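Local coordinates for succinoglycan biosynthesis protein (Bacillus cereus ATCC 14579, PDB 2QGM), which is of unconfirmed function, being named for succinoglycan biosynthesis but related in sequence to erythromycin esterases, and is therefore possibly a hydrolase, at residues N73-G78 and D333-T338; S87-M92 and F434-T439; T267-P272 and K280-Y285; D370-N375 and A403-L408. All blocks are in the same frame, centred on the assembly; numbering follows the deposited sequence.

Contact 1. Residues N73-G78 and D333-T338; sequences NAQYVG and DNNYVT
Asn335 and Gln75 clasp each other at the entrance to two neighbouring parallel strands, 76-79 and 336-344, in the middle of the large mixed sheet. The first torsion of Asn335, -159°, sets its CG opposite the backbone N and swings the amide across to residues 73-78. Its OD1 takes the N-H of Gln75 at 2.8 Å from above the carbonyl plane. ND2 of the same amide gives a bond of 2.9 Å to Gln75 OE1, meeting that oxygen in plane on a lone pair, although the two amide planes are turned 39° apart. ND2 also lies at the ring edge of Tyr76, whose plane stands almost upright to the amide. From there the strands pair through the backbone: Tyr76 N bonds to Asn335 O, Val337 N to Tyr76 O at 2.9 Å and Gly78 N to Val337 O.

One sheet face carries both tyrosines, beneath helices 276-297 and 324-332. Tyr336, with CG opposite its own N (chi1 173°), lays its ring along the adjacent strand. Its hydroxyl is held by Ile310 O. Val337 lies on the other face, where it touches Ile71, and its CG2 meets Ala74 CB at 3.5 Å. On the tyrosine side, Tyr336 CD1 lies 3.7 Å from Tyr76 CB, and Tyr336 CE1 is 3.6 Å from Gly78 N.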
loop_
_atom_site.group_PDB
_atom_site.type_symbol
_atom_site.label_atom_id
_atom_site.label_comp_id
_atom_site.label_asym_id
_atom_site.label_seq_id
_atom_site.Cartn_x
_atom_site.Cartn_y
_atom_site.Cartn_z
ATOM N N ASN A 73 -4.769 -15.600 -12.593
ATOM C CA ASN A 73 -3.603 -15.062 -13.280
ATOM C C ASN A 73 -3.512 -13.540 -13.227
ATOM O O ASN A 73 -2.848 -12.930 -14.057
ATOM C CB ASN A 73 -3.591 -15.532 -14.734
ATOM C CG ASN A 73 -4.925 -15.333 -15.421
ATOM O OD1 ASN A 73 -5.407 -14.206 -15.553
ATOM N ND2 ASN A 73 -5.529 -16.431 -15.870
ATOM N N ALA A 74 -4.170 -12.930 -12.249
ATOM C CA ALA A 74 -4.115 -11.481 -12.107
ATOM C C ALA A 74 -2.666 -11.051 -11.888
ATOM O O ALA A 74 -1.938 -11.684 -11.114
ATOM C CB ALA A 74 -4.978 -11.038 -10.931
ATOM N N GLN A 75 -2.241 -9.982 -12.564
ATOM C CA GLN A 75 -0.866 -9.495 -12.417
ATOM C C GLN A 75 -0.696 -8.439 -11.318
ATOM O O GLN A 75 0.430 -8.105 -10.959
ATOM C CB GLN A 75 -0.356 -8.926 -13.744
ATOM C CG GLN A 75 -0.319 -9.919 -14.902
ATOM C CD GLN A 75 0.187 -9.269 -16.174
ATOM O OE1 GLN A 75 -0.317 -8.228 -16.590
ATOM N NE2 GLN A 75 1.191 -9.880 -16.800
ATOM N N TYR A 76 -1.803 -7.908 -10.800
ATOM C CA TYR A 76 -1.741 -6.914 -9.726
ATOM C C TYR A 76 -2.610 -7.327 -8.549
ATOM O O TYR A 76 -3.794 -7.629 -8.722
ATOM C CB TYR A 76 -2.231 -5.541 -10.182
ATOM C CG TYR A 76 -1.400 -4.880 -11.246
ATOM C CD1 TYR A 76 -1.502 -5.272 -12.576
ATOM C CD2 TYR A 76 -0.563 -3.814 -10.935
ATOM C CE1 TYR A 76 -0.800 -4.611 -13.576
ATOM C CE2 TYR A 76 0.147 -3.138 -11.931
ATOM C CZ TYR A 76 0.016 -3.541 -13.250
ATOM O OH TYR A 76 0.647 -2.849 -14.262
ATOM N N VAL A 77 -2.033 -7.343 -7.351
ATOM C CA VAL A 77 -2.799 -7.701 -6.159
ATOM C C VAL A 77 -2.657 -6.625 -5.090
ATOM O O VAL A 77 -1.542 -6.296 -4.682
ATOM C CB VAL A 77 -2.341 -9.063 -5.559
ATOM C CG1 VAL A 77 -2.976 -9.272 -4.185
ATOM C CG2 VAL A 77 -2.737 -10.208 -6.478
ATOM N N GLY A 78 -3.786 -6.078 -4.642
ATOM C CA GLY A 78 -3.756 -5.066 -3.600
ATOM C C GLY A 78 -3.929 -5.761 -2.266
ATOM O O GLY A 78 -4.855 -6.551 -2.102
ATOM N N ASP A 333 -9.076 -3.409 -14.796
ATOM C CA ASP A 333 -10.245 -4.286 -14.783
ATOM C C ASP A 333 -9.963 -5.574 -13.998
ATOM O O ASP A 333 -9.640 -5.510 -12.816
ATOM C CB ASP A 333 -10.689 -4.601 -16.220
ATOM C CG ASP A 333 -12.017 -5.346 -16.276
ATOM O OD1 ASP A 333 -12.947 -4.973 -15.530
ATOM O OD2 ASP A 333 -12.133 -6.301 -17.071
ATOM N N ASN A 334 -10.073 -6.737 -14.638
ATOM C CA ASN A 334 -9.848 -7.993 -13.927
ATOM C C ASN A 334 -8.389 -8.353 -13.666
ATOM O O ASN A 334 -8.105 -9.389 -13.058
ATOM C CB ASN A 334 -10.527 -9.149 -14.662
ATOM C CG ASN A 334 -12.029 -9.180 -14.431
ATOM O OD1 ASN A 334 -12.754 -9.937 -15.073
ATOM N ND2 ASN A 334 -12.500 -8.358 -13.501
ATOM N N ASN A 335 -7.458 -7.513 -14.110
ATOM C CA ASN A 335 -6.040 -7.793 -13.890
ATOM C C ASN A 335 -5.577 -7.225 -12.556
ATOM O O ASN A 335 -4.398 -7.309 -12.215
ATOM C CB ASN A 335 -5.186 -7.224 -15.026
ATOM C CG ASN A 335 -3.829 -7.901 -15.124
ATOM O OD1 ASN A 335 -3.693 -9.099 -14.837
ATOM N ND2 ASN A 335 -2.822 -7.149 -15.555
ATOM N N TYR A 336 -6.507 -6.627 -11.816
ATOM C CA TYR A 336 -6.208 -6.089 -10.486
ATOM C C TYR A 336 -7.182 -6.708 -9.490
ATOM O O TYR A 336 -8.388 -6.474 -9.555
ATOM C CB TYR A 336 -6.349 -4.562 -10.448
ATOM C CG TYR A 336 -6.224 -3.966 -9.054
ATOM C CD1 TYR A 336 -5.081 -4.176 -8.285
ATOM C CD2 TYR A 336 -7.234 -3.173 -8.515
ATOM C CE1 TYR A 336 -4.941 -3.609 -7.020
ATOM C CE2 TYR A 336 -7.105 -2.598 -7.249
ATOM C CZ TYR A 336 -5.949 -2.823 -6.506
ATOM O OH TYR A 336 -5.791 -2.261 -5.259
ATOM N N VAL A 337 -6.653 -7.517 -8.579
ATOM C CA VAL A 337 -7.475 -8.163 -7.564
ATOM C C VAL A 337 -7.212 -7.469 -6.231
ATOM O O VAL A 337 -6.066 -7.175 -5.891
ATOM C CB VAL A 337 -7.132 -9.669 -7.431
ATOM C CG1 VAL A 337 -7.788 -10.241 -6.190
ATOM C CG2 VAL A 337 -7.619 -10.429 -8.662
ATOM N N THR A 338 -8.281 -7.199 -5.489
ATOM C CA THR A 338 -8.176 -6.531 -4.194
ATOM C C THR A 338 -8.492 -7.436 -3.026
ATOM O O THR A 338 -9.539 -8.076 -2.993
ATOM C CB THR A 338 -9.127 -5.320 -4.092
ATOM O OG1 THR A 338 -10.445 -5.702 -4.505
ATOM C CG2 THR A 338 -8.632 -4.183 -4.948
#

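Contact 2. Residues S87-M92 and F434-T439; sequences SEIFTM and FHIRKT
Ile436 points its CD1 at the side of helix 87-104, where the methyl lies 3.4 Å from Glu88 O and 3.9 Å from Met92 CB. Glu88 and Met92, one helical turn apart, thus both border the same methyl group. Next to it, the selenomethionine Met92 and Phe434 run past each other in opposite directions, Met92 CG lying 3.9 Å from Phe434 CD1. Ile89 comes to the same ring at its edge, with CG2 4.2 Å from Phe434 CZ, and its CG1 branch crosses Ile436 at a slant. This is helix-on-sheet packing of an alpha/beta fold: the short segments of helix and strand lie 9.6 Å apart at an angle of 144°. At residues 437 and 438 the chain turns a corner, bringing Thr439 beside the first turn of the helix. There the Glu88 chain bends at its second torsion (84°), which lays the carboxylate along the backbone with OE1 3.3 Å from Thr439 CA. Its OE2 is hydrogen-bonded to Ser440, while Thr439 OG1 turns to Thr343.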
loop_
_atom_site.group_PDB
_atom_site.type_symbol
_atom_site.label_atom_id
_atom_site.label_comp_id
_atom_site.label_asym_id
_atom_site.label_seq_id
_atom_site.Cartn_x
_atom_site.Cartn_y
_atom_site.Cartn_z
ATOM N N SER A 87 -0.567 -5.926 15.008
ATOM C CA SER A 87 0.517 -6.894 14.843
ATOM C C SER A 87 0.203 -8.050 13.902
ATOM O O SER A 87 0.918 -8.272 12.921
ATOM C CB SER A 87 0.953 -7.464 16.198
ATOM O OG SER A 87 1.992 -8.413 16.035
ATOM N N GLU A 88 -0.859 -8.792 14.202
ATOM C CA GLU A 88 -1.242 -9.944 13.390
ATOM C C GLU A 88 -1.577 -9.608 11.950
ATOM O O GLU A 88 -1.420 -10.454 11.072
ATOM C CB GLU A 88 -2.424 -10.674 14.029
ATOM C CG GLU A 88 -2.166 -11.149 15.448
ATOM C CD GLU A 88 -2.405 -10.069 16.488
ATOM O OE1 GLU A 88 -2.636 -8.901 16.102
ATOM O OE2 GLU A 88 -2.365 -10.390 17.697
ATOM N N ILE A 89 -2.058 -8.392 11.699
ATOM C CA ILE A 89 -2.355 -8.019 10.322
ATOM C C ILE A 89 -1.038 -7.855 9.547
ATOM O O ILE A 89 -0.901 -8.388 8.452
ATOM C CB ILE A 89 -3.202 -6.736 10.254
ATOM C CG1 ILE A 89 -4.578 -7.022 10.862
ATOM C CG2 ILE A 89 -3.350 -6.273 8.805
ATOM C CD1 ILE A 89 -5.574 -5.882 10.760
ATOM N N PHE A 90 -0.068 -7.142 10.119
ATOM C CA PHE A 90 1.218 -6.977 9.447
ATOM C C PHE A 90 1.887 -8.339 9.208
ATOM O O PHE A 90 2.400 -8.607 8.118
ATOM C CB PHE A 90 2.186 -6.103 10.261
ATOM C CG PHE A 90 1.817 -4.641 10.301
ATOM C CD1 PHE A 90 1.212 -4.027 9.210
ATOM C CD2 PHE A 90 2.122 -3.867 11.418
ATOM C CE1 PHE A 90 0.916 -2.666 9.230
ATOM C CE2 PHE A 90 1.830 -2.505 11.450
ATOM C CZ PHE A 90 1.225 -1.903 10.350
ATOM N N THR A 91 1.892 -9.196 10.226
ATOM C CA THR A 91 2.522 -10.504 10.097
ATOM C C THR A 91 1.786 -11.394 9.097
ATOM O O THR A 91 2.421 -12.108 8.324
ATOM C CB THR A 91 2.611 -11.210 11.464
ATOM O OG1 THR A 91 3.453 -10.441 12.331
ATOM C CG2 THR A 91 3.204 -12.606 11.310
HETATM N N MSE A 92 0.456 -11.352 9.103
HETATM C CA MSE A 92 -0.305 -12.166 8.159
HETATM C C MSE A 92 -0.056 -11.667 6.736
HETATM O O MSE A 92 -0.029 -12.451 5.794
HETATM C CB MSE A 92 -1.801 -12.123 8.482
HETATM C CG MSE A 92 -2.711 -12.874 7.494
HETATM SE SE MSE A 92 -2.426 -14.799 7.517
HETATM C CE MSE A 92 -1.558 -15.050 5.829
ATOM N N PHE A 434 -9.352 -10.959 4.178
ATOM C CA PHE A 434 -8.768 -11.915 5.109
ATOM C C PHE A 434 -9.120 -11.339 6.465
ATOM O O PHE A 434 -8.772 -10.202 6.798
ATOM C CB PHE A 434 -7.246 -12.117 4.922
ATOM C CG PHE A 434 -6.391 -10.898 5.188
ATOM C CD1 PHE A 434 -5.729 -10.737 6.408
ATOM C CD2 PHE A 434 -6.191 -9.952 4.190
ATOM C CE1 PHE A 434 -4.874 -9.649 6.623
ATOM C CE2 PHE A 434 -5.342 -8.865 4.396
ATOM C CZ PHE A 434 -4.682 -8.712 5.610
ATOM N N HIS A 435 -9.872 -12.122 7.226
ATOM C CA HIS A 435 -10.321 -11.700 8.534
ATOM C C HIS A 435 -9.493 -12.299 9.660
ATOM O O HIS A 435 -9.111 -13.471 9.610
ATOM C CB HIS A 435 -11.793 -12.090 8.728
ATOM C CG HIS A 435 -12.409 -11.525 9.965
ATOM N ND1 HIS A 435 -12.689 -10.182 10.112
ATOM C CD2 HIS A 435 -12.777 -12.111 11.132
ATOM C CE1 HIS A 435 -13.197 -9.966 11.310
ATOM N NE2 HIS A 435 -13.260 -11.123 11.951
ATOM N N ILE A 436 -9.189 -11.463 10.649
ATOM C CA ILE A 436 -8.464 -11.873 11.848
ATOM C C ILE A 436 -9.320 -11.321 12.984
ATOM O O ILE A 436 -9.273 -10.130 13.288
ATOM C CB ILE A 436 -7.044 -11.251 11.941
ATOM C CG1 ILE A 436 -6.196 -11.694 10.748
ATOM C CG2 ILE A 436 -6.382 -11.674 13.262
ATOM C CD1 ILE A 436 -4.761 -11.185 10.773
ATOM N N ARG A 437 -10.121 -12.183 13.601
ATOM C CA ARG A 437 -11.018 -11.746 14.667
ATOM C C ARG A 437 -10.359 -10.864 15.725
ATOM O O ARG A 437 -10.734 -9.705 15.898
ATOM C CB ARG A 437 -11.656 -12.958 15.348
ATOM C CG ARG A 437 -12.723 -12.599 16.361
ATOM C CD ARG A 437 -13.144 -13.830 17.139
ATOM N NE ARG A 437 -13.748 -14.845 16.280
ATOM C CZ ARG A 437 -13.915 -16.113 16.636
ATOM N NH1 ARG A 437 -13.515 -16.521 17.832
ATOM N NH2 ARG A 437 -14.494 -16.969 15.803
ATOM N N LYS A 438 -9.389 -11.411 16.444
ATOM C CA LYS A 438 -8.717 -10.642 17.482
ATOM C C LYS A 438 -7.322 -10.196 17.079
ATOM O O LYS A 438 -6.511 -10.987 16.589
ATOM C CB LYS A 438 -8.640 -11.444 18.791
ATOM C CG LYS A 438 -9.987 -11.707 19.451
ATOM C CD LYS A 438 -9.834 -12.363 20.825
ATOM C CE LYS A 438 -11.190 -12.588 21.490
ATOM N NZ LYS A 438 -11.057 -13.115 22.886
ATOM N N THR A 439 -7.051 -8.912 17.276
ATOM C CA THR A 439 -5.744 -8.361 16.954
ATOM C C THR A 439 -5.169 -7.574 18.130
ATOM O O THR A 439 -5.886 -7.228 19.072
ATOM C CB THR A 439 -5.819 -7.474 15.692
ATOM O OG1 THR A 439 -6.950 -6.601 15.777
ATOM C CG2 THR A 439 -5.958 -8.348 14.451
#

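Contact 3. Residues T267-P272 and K280-Y285; sequences TTMLLP and KLHEQY
A loop between two consecutive helices, 253-269 and 276-297, brings Met269 against Leu281, His282 and Tyr285 on the first part of the second helix. Beside this helix-loop-helix packing lies a His-carboxylate pair: His282 ND1 donates to Glu283 OE2 at 2.7 Å. The carboxylate oxygen sits in the imidazole plane, although the bond arrives above the plane of the carboxylate itself. Asp171 bonds to His282 NE2, while Glu283 OE1 is engaged by His309 and the backbone N of Ala324, so both imidazole nitrogens and both glutamate oxygens have hydrogen-bond partners.

The selenomethionine Met269 runs side by side with His282 and in the same direction. Its CG is opposite the backbone N (chi1 168°), which carries SE along to the imidazole edge in a Met-aromatic contact, 3.8 Å from His282 CD2. Met269 CB meets the edge of the Tyr285 ring, at 3.8 Å from CE2. Leu281 fills the loop side, its CD1 3.6 Å from Thr268 O where the first helix ends, with Pro272 beyond. Met269 O is buried here without a polar partner in the model.

Thr268 and Tyr285 cross at about a right angle, CG2 of the threonine 3.3 Å from the phenol OH. Thr268 OG1 bonds chiefly to Glu264 O; a water 3.1 Å from Tyr285 OH donates only a weak bond to that same Thr268 OG1, over 3.4 Å.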
loop_
_atom_site.group_PDB
_atom_site.type_symbol
_atom_site.label_atom_id
_atom_site.label_comp_id
_atom_site.label_asym_id
_atom_site.label_seq_id
_atom_site.Cartn_x
_atom_site.Cartn_y
_atom_site.Cartn_z
ATOM N N THR A 267 5.835 17.950 -7.446
ATOM C CA THR A 267 5.610 19.377 -7.692
ATOM C C THR A 267 4.289 19.652 -8.410
ATOM O O THR A 267 3.757 20.764 -8.347
ATOM C CB THR A 267 6.762 19.984 -8.526
ATOM O OG1 THR A 267 6.802 19.363 -9.815
ATOM C CG2 THR A 267 8.096 19.778 -7.817
ATOM N N THR A 268 3.763 18.642 -9.096
ATOM C CA THR A 268 2.502 18.785 -9.825
ATOM C C THR A 268 1.321 18.567 -8.881
ATOM O O THR A 268 0.307 19.260 -8.953
ATOM C CB THR A 268 2.408 17.769 -10.986
ATOM O OG1 THR A 268 3.511 17.964 -11.878
ATOM C CG2 THR A 268 1.101 17.946 -11.750
HETATM N N MSE A 269 1.472 17.586 -7.999
HETATM C CA MSE A 269 0.454 17.229 -7.015
HETATM C C MSE A 269 0.167 18.377 -6.039
HETATM O O MSE A 269 -0.980 18.594 -5.635
HETATM C CB MSE A 269 0.941 15.993 -6.249
HETATM C CG MSE A 269 0.163 15.623 -4.999
HETATM SE SE MSE A 269 1.079 14.171 -4.063
HETATM C CE MSE A 269 2.317 15.274 -3.042
ATOM N N LEU A 270 1.211 19.117 -5.680
ATOM C CA LEU A 270 1.077 20.206 -4.719
ATOM C C LEU A 270 0.953 21.591 -5.327
ATOM O O LEU A 270 1.116 22.592 -4.631
ATOM C CB LEU A 270 2.249 20.175 -3.733
ATOM C CG LEU A 270 2.342 18.894 -2.891
ATOM C CD1 LEU A 270 3.570 18.971 -1.986
ATOM C CD2 LEU A 270 1.076 18.709 -2.062
ATOM N N LEU A 271 0.658 21.646 -6.621
ATOM C CA LEU A 271 0.489 22.921 -7.304
ATOM C C LEU A 271 -0.845 23.541 -6.873
ATOM O O LEU A 271 -0.905 24.723 -6.527
ATOM C CB LEU A 271 0.516 22.709 -8.822
ATOM C CG LEU A 271 0.507 23.948 -9.713
ATOM C CD1 LEU A 271 1.717 24.812 -9.396
ATOM C CD2 LEU A 271 0.522 23.527 -11.178
ATOM N N PRO A 272 -1.934 22.748 -6.881
ATOM C CA PRO A 272 -3.230 23.299 -6.476
ATOM C C PRO A 272 -3.192 23.812 -5.038
ATOM O O PRO A 272 -2.246 23.539 -4.293
ATOM C CB PRO A 272 -4.181 22.115 -6.635
ATOM C CG PRO A 272 -3.558 21.322 -7.730
ATOM C CD PRO A 272 -2.092 21.360 -7.357
ATOM N N LYS A 280 -6.734 13.705 -5.298
ATOM C CA LYS A 280 -6.918 12.962 -6.536
ATOM C C LYS A 280 -5.575 12.722 -7.231
ATOM O O LYS A 280 -5.306 11.624 -7.696
ATOM C CB LYS A 280 -7.862 13.709 -7.476
ATOM C CG LYS A 280 -8.168 12.943 -8.752
ATOM C CD LYS A 280 -8.953 13.805 -9.726
ATOM C CE LYS A 280 -9.456 12.978 -10.893
ATOM N NZ LYS A 280 -10.442 11.956 -10.443
ATOM N N LEU A 281 -4.735 13.749 -7.299
ATOM C CA LEU A 281 -3.431 13.590 -7.934
ATOM C C LEU A 281 -2.579 12.606 -7.140
ATOM O O LEU A 281 -1.908 11.746 -7.711
ATOM C CB LEU A 281 -2.715 14.939 -8.056
ATOM C CG LEU A 281 -3.253 15.895 -9.129
ATOM C CD1 LEU A 281 -2.658 17.274 -8.919
ATOM C CD2 LEU A 281 -2.927 15.378 -10.532
ATOM N N HIS A 282 -2.607 12.722 -5.819
ATOM C CA HIS A 282 -1.836 11.816 -4.983
ATOM C C HIS A 282 -2.190 10.353 -5.262
ATOM O O HIS A 282 -1.295 9.514 -5.433
ATOM C CB HIS A 282 -2.070 12.128 -3.504
ATOM C CG HIS A 282 -1.385 11.173 -2.575
ATOM N ND1 HIS A 282 -2.015 10.063 -2.057
ATOM C CD2 HIS A 282 -0.121 11.155 -2.091
ATOM C CE1 HIS A 282 -1.165 9.401 -1.287
ATOM N NE2 HIS A 282 -0.012 10.042 -1.292
ATOM N N GLU A 283 -3.486 10.046 -5.310
ATOM C CA GLU A 283 -3.927 8.667 -5.557
ATOM C C GLU A 283 -3.582 8.233 -6.981
ATOM O O GLU A 283 -3.215 7.079 -7.228
ATOM C CB GLU A 283 -5.434 8.538 -5.299
ATOM C CG GLU A 283 -5.854 8.856 -3.862
ATOM C CD GLU A 283 -5.094 8.040 -2.816
ATOM O OE1 GLU A 283 -5.232 6.796 -2.789
ATOM O OE2 GLU A 283 -4.360 8.651 -2.017
ATOM N N GLN A 284 -3.697 9.171 -7.911
ATOM C CA GLN A 284 -3.379 8.929 -9.307
ATOM C C GLN A 284 -1.917 8.457 -9.391
ATOM O O GLN A 284 -1.615 7.445 -10.024
ATOM C CB GLN A 284 -3.570 10.237 -10.073
ATOM C CG GLN A 284 -3.680 10.154 -11.575
ATOM C CD GLN A 284 -4.213 11.463 -12.134
ATOM O OE1 GLN A 284 -5.285 11.923 -11.730
ATOM N NE2 GLN A 284 -3.467 12.073 -13.053
ATOM N N TYR A 285 -1.023 9.182 -8.726
ATOM C CA TYR A 285 0.390 8.849 -8.738
ATOM C C TYR A 285 0.722 7.541 -8.028
ATOM O O TYR A 285 1.657 6.840 -8.423
ATOM C CB TYR A 285 1.206 10.012 -8.164
ATOM C CG TYR A 285 1.063 11.269 -8.999
ATOM C CD1 TYR A 285 0.790 11.187 -10.364
ATOM C CD2 TYR A 285 1.223 12.532 -8.439
ATOM C CE1 TYR A 285 0.681 12.335 -11.154
ATOM C CE2 TYR A 285 1.115 13.688 -9.218
ATOM C CZ TYR A 285 0.846 13.580 -10.575
ATOM O OH TYR A 285 0.753 14.713 -11.360
HETATM O O HOH W 1 3.409 14.753 -12.948
#

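Contact 4. Residues D370-N375 and A403-L408; sequences DVKSFN and AKRPLL
Phe374 N donates to Pro406 O at 3.0 Å, a hydrogen bond that ties the start of helix 374-380 to strand 404-408. The polar bonds inside 370-375 shape this start. Asp370 OD1 accepts from Lys372 N at 2.9 Å in an Asx turn, and Ser373 is the N-cap residue. With chi1 at 68°, Ser373 OG lies between its own N and carbonyl carbon, where it donates to Asp370 O and accepts from Tyr376 N.

Van der Waals and aromatic contacts fill the rest. Arg405 CB lies over one face of the Phe374 ring in a CH-pi contact, 3.8 Å from the centroid, while Ala403 O stands at the ring edge 3.3 Å from CZ. Leu407 CD1 packs 4.0 Å from Phe374 CD2. Pro406 is bordered on the turn by Asp370 and by Lys372, whose O is 3.5 Å from Pro406 CD.

Charge plays a lesser part: Lys372 NZ and Arg405 NE come to 4.3 Å, probably a mildly unfavourable approach.

Strand 404-408 pairs antiparallel with 421-425, whose Tyr421 touches Asp370, Ser373 and Leu408; Phe374 meets Trp400 edge-to-face and also packs on Leu426 of helix 426-429.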
loop_
_atom_site.group_PDB
_atom_site.type_symbol
_atom_site.label_atom_id
_atom_site.label_comp_id
_atom_site.label_asym_id
_atom_site.label_seq_id
_atom_site.Cartn_x
_atom_site.Cartn_y
_atom_site.Cartn_z
ATOM N N ASP A 370 -19.269 -2.010 17.001
ATOM C CA ASP A 370 -20.464 -1.648 16.236
ATOM C C ASP A 370 -21.120 -2.961 15.810
ATOM O O ASP A 370 -20.663 -3.617 14.875
ATOM C CB ASP A 370 -20.109 -0.831 14.993
ATOM C CG ASP A 370 -21.337 -0.242 14.318
ATOM O OD1 ASP A 370 -22.348 -0.962 14.184
ATOM O OD2 ASP A 370 -21.301 0.941 13.915
ATOM N N VAL A 371 -22.196 -3.339 16.494
ATOM C CA VAL A 371 -22.886 -4.594 16.203
ATOM C C VAL A 371 -23.528 -4.694 14.821
ATOM O O VAL A 371 -24.035 -5.753 14.444
ATOM C CB VAL A 371 -23.964 -4.873 17.263
ATOM C CG1 VAL A 371 -23.354 -4.769 18.649
ATOM C CG2 VAL A 371 -25.121 -3.899 17.100
ATOM N N LYS A 372 -23.505 -3.603 14.067
ATOM C CA LYS A 372 -24.091 -3.594 12.733
ATOM C C LYS A 372 -23.042 -3.745 11.625
ATOM O O LYS A 372 -23.376 -4.069 10.485
ATOM C CB LYS A 372 -24.876 -2.299 12.529
ATOM C CG LYS A 372 -26.379 -2.441 12.721
ATOM C CD LYS A 372 -26.973 -3.258 11.586
ATOM C CE LYS A 372 -28.487 -3.129 11.542
ATOM N NZ LYS A 372 -29.085 -3.891 10.408
ATOM N N SER A 373 -21.777 -3.536 11.969
ATOM C CA SER A 373 -20.684 -3.612 10.994
ATOM C C SER A 373 -20.384 -4.995 10.412
ATOM O O SER A 373 -20.699 -6.028 11.009
ATOM C CB SER A 373 -19.400 -3.062 11.616
ATOM O OG SER A 373 -18.926 -3.908 12.650
ATOM N N PHE A 374 -19.763 -5.004 9.236
ATOM C CA PHE A 374 -19.369 -6.258 8.597
ATOM C C PHE A 374 -18.402 -6.940 9.559
ATOM O O PHE A 374 -18.396 -8.160 9.694
ATOM C CB PHE A 374 -18.625 -5.986 7.282
ATOM C CG PHE A 374 -19.480 -5.394 6.206
ATOM C CD1 PHE A 374 -20.432 -6.167 5.545
ATOM C CD2 PHE A 374 -19.326 -4.060 5.836
ATOM C CE1 PHE A 374 -21.216 -5.621 4.529
ATOM C CE2 PHE A 374 -20.102 -3.503 4.822
ATOM C CZ PHE A 374 -21.050 -4.289 4.167
ATOM N N ASN A 375 -17.590 -6.121 10.223
ATOM C CA ASN A 375 -16.576 -6.595 11.158
ATOM C C ASN A 375 -17.087 -7.441 12.310
ATOM O O ASN A 375 -16.513 -8.482 12.624
ATOM C CB ASN A 375 -15.799 -5.400 11.699
ATOM C CG ASN A 375 -15.069 -4.655 10.604
ATOM O OD1 ASN A 375 -13.916 -4.957 10.287
ATOM N ND2 ASN A 375 -15.746 -3.689 9.999
ATOM N N ALA A 403 -24.803 -5.603 0.483
ATOM C CA ALA A 403 -25.608 -4.647 1.232
ATOM C C ALA A 403 -24.721 -3.579 1.863
ATOM O O ALA A 403 -23.510 -3.760 1.981
ATOM C CB ALA A 403 -26.399 -5.379 2.314
ATOM N N LYS A 404 -25.321 -2.460 2.258
ATOM C CA LYS A 404 -24.562 -1.388 2.889
ATOM C C LYS A 404 -24.617 -1.513 4.403
ATOM O O LYS A 404 -25.697 -1.558 4.999
ATOM C CB LYS A 404 -25.095 -0.015 2.468
ATOM C CG LYS A 404 -24.801 0.364 1.022
ATOM C CD LYS A 404 -25.088 1.842 0.782
ATOM C CE LYS A 404 -24.871 2.232 -0.673
ATOM N NZ LYS A 404 -23.509 1.869 -1.156
ATOM N N ARG A 405 -23.442 -1.577 5.019
ATOM C CA ARG A 405 -23.329 -1.703 6.467
ATOM C C ARG A 405 -22.063 -0.987 6.916
ATOM O O ARG A 405 -21.188 -0.694 6.102
ATOM C CB ARG A 405 -23.230 -3.178 6.864
ATOM C CG ARG A 405 -24.381 -4.059 6.390
ATOM C CD ARG A 405 -25.604 -3.927 7.284
ATOM N NE ARG A 405 -26.579 -4.989 7.031
ATOM C CZ ARG A 405 -27.593 -4.900 6.173
ATOM N NH1 ARG A 405 -27.786 -3.790 5.472
ATOM N NH2 ARG A 405 -28.416 -5.929 6.013
ATOM N N PRO A 406 -21.946 -0.697 8.219
ATOM C CA PRO A 406 -20.746 -0.013 8.704
ATOM C C PRO A 406 -19.499 -0.856 8.461
ATOM O O PRO A 406 -19.519 -2.076 8.651
ATOM C CB PRO A 406 -21.029 0.172 10.192
ATOM C CG PRO A 406 -22.532 0.285 10.235
ATOM C CD PRO A 406 -22.955 -0.813 9.286
ATOM N N LEU A 407 -18.427 -0.203 8.024
ATOM C CA LEU A 407 -17.161 -0.886 7.784
ATOM C C LEU A 407 -16.101 -0.144 8.577
ATOM O O LEU A 407 -15.968 1.073 8.470
ATOM C CB LEU A 407 -16.793 -0.873 6.298
ATOM C CG LEU A 407 -15.431 -1.493 5.945
ATOM C CD1 LEU A 407 -15.476 -2.999 6.168
ATOM C CD2 LEU A 407 -15.087 -1.195 4.500
ATOM N N LEU A 408 -15.349 -0.887 9.376
ATOM C CA LEU A 408 -14.305 -0.304 10.200
ATOM C C LEU A 408 -13.134 0.153 9.346
ATOM O O LEU A 408 -12.771 -0.517 8.386
ATOM C CB LEU A 408 -13.795 -1.333 11.201
ATOM C CG LEU A 408 -12.574 -0.881 12.004
ATOM C CD1 LEU A 408 -13.004 0.208 12.981
ATOM C CD2 LEU A 408 -11.957 -2.077 12.733
#

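Contacts 1 and 2 are buried and serve one sheet: contact 1 pairs strands within it, and contact 2 lays a helix against strand 432-439, the neighbour of 336-344. Contacts 3 and 4 are only partly buried and more local in sequence, one at a loop between helices and the other at a helix start beside a separate two-stranded sheet. Chemistry follows place. Backbone and amide hydrogen bonds dominate contact 1; contacts 2 and 3 have no direct hydrogen bond between their segments and depend on apolar packing, with a water in contact 3. Contact 4 joins its segments by one backbone hydrogen bond beside a capped helix start and by CH-pi packing. It touches contact 2, His435 CE1 lying 3.9 Å from Asn375 O, whereas contact 3 stands about 32 Å from both, between centres.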